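Local coordinates for protein streptokinase domain B (Streptococcus dysgalactiae subsp. equisimilis, PDB 1QQR) that probably contributes, as one domain of streptokinase, to the non-proteolytic activation of plasminogen that leads to fibrinolysis, at residues 37-49 against 88-100. Residues are numbered along the deposited sequence; the frame is centred on the assembly and turned at random.
Sequences TLAIGDTITSQEL and DQEFTYRVKNREQ
Ser-46 sets its CB over one face of the Phe-91 ring, 3.6 Å from the centroid and 3° off the normal, a CH-pi contact. Leu-49 CD1 meets the same ring at its edge, 3.8 Å from CE1. The Ser-46 hydroxyl, turned between its backbone N and carbonyl carbon (chi1 47°), accepts from Phe-91 N and donates to the anti lone pair of Glu-90 OE2. Ser-46 N returns a bond to Phe-91 O. Ser-46, Phe-91 and Leu-49 are buried where helix 46-60 begins, with Thr-45 and Glu-48 forming a capping box; Glu-90 comes in from the exposed side.

Strands 43-45 and 92-94 make a two-stranded antiparallel sheet within the Staphylokinase/Streptokinase family fold. Ile-44 and Tyr-93 are its hydrogen-bonded pair; Tyr-93 N reaches Ile-44 O at 2.6 Å. Their side chains share the inner face, where Ile-44 touches Val-10 of strand 8-18 and Tyr-93 OH bonds Asp-118. Just past the strand, Val-95 is buried against Val-8 and Leu-38, its CG2 4.1 Å from Leu-38 CD1.

The other face is looser and more exposed. Thr-45 and Thr-92 touch through their CG2 methyls, 3.6 Å apart. Arg-94 runs extended beside the type II turn 39-42, with NE 3.5 Å from Gly-41 CA.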
# COMPACT_ATOMS: atom_id res chain seq x y z
N THR A 37 -3.38 -9.04 -9.13
CA THR A 37 -2.20 -9.44 -9.86
C THR A 37 -2.29 -8.67 -11.16
O THR A 37 -3.26 -8.79 -11.90
CB THR A 37 -2.23 -10.94 -10.11
OG1 THR A 37 -2.40 -11.59 -8.85
CG2 THR A 37 -0.92 -11.41 -10.75
N LEU A 38 -1.28 -7.86 -11.43
CA LEU A 38 -1.27 -7.04 -12.63
C LEU A 38 -0.05 -7.33 -13.46
O LEU A 38 0.79 -8.14 -13.09
CB LEU A 38 -1.27 -5.56 -12.25
CG LEU A 38 -2.50 -5.09 -11.48
CD1 LEU A 38 -2.35 -3.60 -11.15
CD2 LEU A 38 -3.74 -5.33 -12.34
N ALA A 39 0.05 -6.64 -14.59
CA ALA A 39 1.19 -6.81 -15.48
C ALA A 39 2.00 -5.53 -15.46
O ALA A 39 1.48 -4.46 -15.11
CB ALA A 39 0.70 -7.12 -16.90
N ILE A 40 3.26 -5.64 -15.83
CA ILE A 40 4.15 -4.49 -15.92
C ILE A 40 3.42 -3.46 -16.79
O ILE A 40 2.87 -3.80 -17.84
CB ILE A 40 5.50 -4.90 -16.60
CG1 ILE A 40 6.52 -5.34 -15.54
CG2 ILE A 40 6.05 -3.75 -17.42
CD1 ILE A 40 6.15 -6.62 -14.83
N GLY A 41 3.40 -2.20 -16.35
CA GLY A 41 2.71 -1.18 -17.12
C GLY A 41 1.27 -0.91 -16.71
O GLY A 41 0.73 0.15 -17.01
N ASP A 42 0.62 -1.86 -16.06
CA ASP A 42 -0.74 -1.62 -15.61
C ASP A 42 -0.68 -0.46 -14.61
O ASP A 42 0.38 -0.18 -14.02
CB ASP A 42 -1.30 -2.86 -14.94
CG ASP A 42 -1.73 -3.91 -15.94
OD1 ASP A 42 -1.32 -3.82 -17.11
OD2 ASP A 42 -2.49 -4.83 -15.55
N THR A 43 -1.80 0.21 -14.40
CA THR A 43 -1.80 1.33 -13.47
C THR A 43 -2.81 1.16 -12.36
O THR A 43 -3.77 0.42 -12.48
CB THR A 43 -2.13 2.64 -14.17
OG1 THR A 43 -3.40 2.51 -14.80
CG2 THR A 43 -1.04 2.99 -15.19
N ILE A 44 -2.56 1.89 -11.27
CA ILE A 44 -3.41 1.92 -10.08
C ILE A 44 -3.43 3.40 -9.77
O ILE A 44 -2.38 4.03 -9.79
CB ILE A 44 -2.75 1.16 -8.93
CG1 ILE A 44 -2.57 -0.30 -9.33
CG2 ILE A 44 -3.61 1.22 -7.69
CD1 ILE A 44 -1.73 -1.08 -8.38
N THR A 45 -4.61 3.96 -9.51
CA THR A 45 -4.73 5.39 -9.24
C THR A 45 -4.98 5.63 -7.76
O THR A 45 -5.42 4.73 -7.04
CB THR A 45 -5.92 6.00 -9.99
OG1 THR A 45 -7.11 5.28 -9.63
CG2 THR A 45 -5.72 5.90 -11.49
N SER A 46 -4.70 6.86 -7.32
CA SER A 46 -4.94 7.25 -5.93
C SER A 46 -6.41 7.10 -5.55
O SER A 46 -6.72 6.73 -4.41
CB SER A 46 -4.47 8.68 -5.72
OG SER A 46 -4.97 9.49 -6.76
N GLN A 47 -7.33 7.34 -6.48
CA GLN A 47 -8.75 7.18 -6.12
C GLN A 47 -9.08 5.73 -5.78
O GLN A 47 -9.86 5.46 -4.87
CB GLN A 47 -9.68 7.67 -7.25
CG GLN A 47 -9.66 9.18 -7.45
CD GLN A 47 -8.56 9.63 -8.38
OE1 GLN A 47 -8.47 10.81 -8.70
NE2 GLN A 47 -7.73 8.70 -8.83
N GLU A 48 -8.51 4.80 -6.53
CA GLU A 48 -8.72 3.39 -6.26
C GLU A 48 -8.16 3.00 -4.90
O GLU A 48 -8.76 2.21 -4.18
CB GLU A 48 -8.04 2.54 -7.33
CG GLU A 48 -8.55 2.83 -8.74
CD GLU A 48 -7.86 1.96 -9.78
OE1 GLU A 48 -8.56 1.12 -10.39
OE2 GLU A 48 -6.63 2.12 -9.98
N LEU A 49 -7.00 3.56 -4.55
CA LEU A 49 -6.37 3.24 -3.27
C LEU A 49 -7.23 3.81 -2.13
O LEU A 49 -7.44 3.13 -1.10
CB LEU A 49 -4.93 3.78 -3.23
CG LEU A 49 -3.97 3.10 -4.22
CD1 LEU A 49 -2.60 3.72 -4.08
CD2 LEU A 49 -3.89 1.58 -3.95
N ASP A 88 0.60 15.28 -1.97
CA ASP A 88 -0.59 16.13 -1.96
C ASP A 88 -1.27 16.40 -3.28
O ASP A 88 -1.61 17.54 -3.59
CB ASP A 88 -0.27 17.46 -1.27
CG ASP A 88 -0.15 17.33 0.24
OD1 ASP A 88 -1.11 16.83 0.88
OD2 ASP A 88 0.90 17.73 0.80
N GLN A 89 -1.47 15.34 -4.07
CA GLN A 89 -2.14 15.46 -5.36
C GLN A 89 -2.53 14.05 -5.78
O GLN A 89 -1.94 13.08 -5.30
CB GLN A 89 -1.20 16.07 -6.40
CG GLN A 89 0.04 15.23 -6.64
CD GLN A 89 1.04 15.88 -7.58
OE1 GLN A 89 1.57 16.95 -7.28
NE2 GLN A 89 1.32 15.24 -8.70
N GLU A 90 -3.54 13.93 -6.63
CA GLU A 90 -3.95 12.61 -7.11
C GLU A 90 -2.78 12.05 -7.91
O GLU A 90 -1.95 12.81 -8.42
CB GLU A 90 -5.19 12.73 -7.98
CG GLU A 90 -6.37 13.34 -7.25
CD GLU A 90 -6.81 12.52 -6.04
OE1 GLU A 90 -7.69 12.99 -5.29
OE2 GLU A 90 -6.30 11.40 -5.84
N PHE A 91 -2.68 10.73 -8.00
CA PHE A 91 -1.58 10.13 -8.73
C PHE A 91 -1.95 8.80 -9.37
O PHE A 91 -2.99 8.22 -9.07
CB PHE A 91 -0.38 9.92 -7.78
CG PHE A 91 -0.68 9.03 -6.57
CD1 PHE A 91 -0.91 7.66 -6.72
CD2 PHE A 91 -0.71 9.57 -5.29
CE1 PHE A 91 -1.15 6.84 -5.60
CE2 PHE A 91 -0.96 8.76 -4.17
CZ PHE A 91 -1.18 7.39 -4.33
N THR A 92 -1.09 8.33 -10.25
CA THR A 92 -1.27 7.04 -10.87
C THR A 92 0.05 6.31 -10.67
O THR A 92 1.12 6.90 -10.77
CB THR A 92 -1.52 7.13 -12.39
OG1 THR A 92 -0.47 7.90 -12.97
CG2 THR A 92 -2.87 7.77 -12.70
N TYR A 93 -0.02 5.03 -10.33
CA TYR A 93 1.19 4.26 -10.17
C TYR A 93 1.18 3.22 -11.28
O TYR A 93 0.19 2.49 -11.46
CB TYR A 93 1.25 3.55 -8.82
CG TYR A 93 2.31 2.46 -8.81
CD1 TYR A 93 3.65 2.77 -9.02
CD2 TYR A 93 1.95 1.12 -8.66
CE1 TYR A 93 4.62 1.75 -9.09
CE2 TYR A 93 2.91 0.10 -8.73
CZ TYR A 93 4.24 0.42 -8.95
OH TYR A 93 5.18 -0.58 -9.07
N ARG A 94 2.27 3.17 -12.03
CA ARG A 94 2.41 2.23 -13.13
C ARG A 94 3.27 1.09 -12.60
O ARG A 94 4.34 1.34 -12.05
CB ARG A 94 3.11 2.91 -14.32
CG ARG A 94 3.21 2.07 -15.56
CD ARG A 94 4.24 2.64 -16.53
NE ARG A 94 4.38 1.82 -17.73
CZ ARG A 94 5.41 1.88 -18.57
NH1 ARG A 94 6.42 2.71 -18.35
NH2 ARG A 94 5.43 1.10 -19.64
N VAL A 95 2.82 -0.14 -12.73
CA VAL A 95 3.61 -1.26 -12.23
C VAL A 95 4.94 -1.28 -12.93
O VAL A 95 5.04 -1.61 -14.11
CB VAL A 95 2.89 -2.58 -12.42
CG1 VAL A 95 3.77 -3.71 -11.94
CG2 VAL A 95 1.58 -2.55 -11.66
N LYS A 96 5.96 -0.90 -12.16
CA LYS A 96 7.36 -0.82 -12.59
C LYS A 96 7.90 -2.09 -13.27
O LYS A 96 7.62 -3.21 -12.83
CB LYS A 96 8.18 -0.47 -11.35
CG LYS A 96 9.64 -0.22 -11.53
CD LYS A 96 10.23 0.08 -10.15
CE LYS A 96 11.75 0.16 -10.16
NZ LYS A 96 12.27 1.53 -10.49
N ASN A 97 8.66 -1.90 -14.34
CA ASN A 97 9.26 -3.00 -15.10
C ASN A 97 10.35 -3.63 -14.25
O ASN A 97 11.06 -2.95 -13.51
CB ASN A 97 9.89 -2.49 -16.40
CG ASN A 97 10.07 -3.58 -17.44
OD1 ASN A 97 9.75 -4.75 -17.21
ND2 ASN A 97 10.58 -3.20 -18.60
N ARG A 98 10.49 -4.94 -14.35
CA ARG A 98 11.50 -5.61 -13.57
C ARG A 98 11.86 -7.00 -14.07
O ARG A 98 11.13 -7.64 -14.84
CB ARG A 98 11.05 -5.72 -12.10
CG ARG A 98 9.96 -6.78 -11.87
CD ARG A 98 9.17 -6.56 -10.59
NE ARG A 98 8.32 -5.37 -10.65
CZ ARG A 98 7.65 -4.86 -9.61
NH1 ARG A 98 7.74 -5.43 -8.41
NH2 ARG A 98 6.84 -3.81 -9.78
N GLU A 99 12.99 -7.44 -13.56
CA GLU A 99 13.55 -8.75 -13.84
C GLU A 99 12.66 -9.76 -13.11
O GLU A 99 12.20 -9.49 -12.01
CB GLU A 99 14.97 -8.80 -13.28
CG GLU A 99 15.87 -9.74 -14.02
CD GLU A 99 16.09 -9.32 -15.45
OE1 GLU A 99 16.65 -8.23 -15.67
OE2 GLU A 99 15.69 -10.09 -16.35
N GLN A 100 12.40 -10.91 -13.73
CA GLN A 100 11.55 -11.94 -13.13
C GLN A 100 12.21 -12.49 -11.87
O GLN A 100 13.38 -12.86 -11.89
CB GLN A 100 11.32 -13.08 -14.12
CG GLN A 100 10.70 -14.32 -13.53
CD GLN A 100 9.23 -14.14 -13.22
OE1 GLN A 100 8.47 -13.68 -14.06
NE2 GLN A 100 8.82 -14.53 -12.02
O HOH W 1 2.41 1.65 -19.23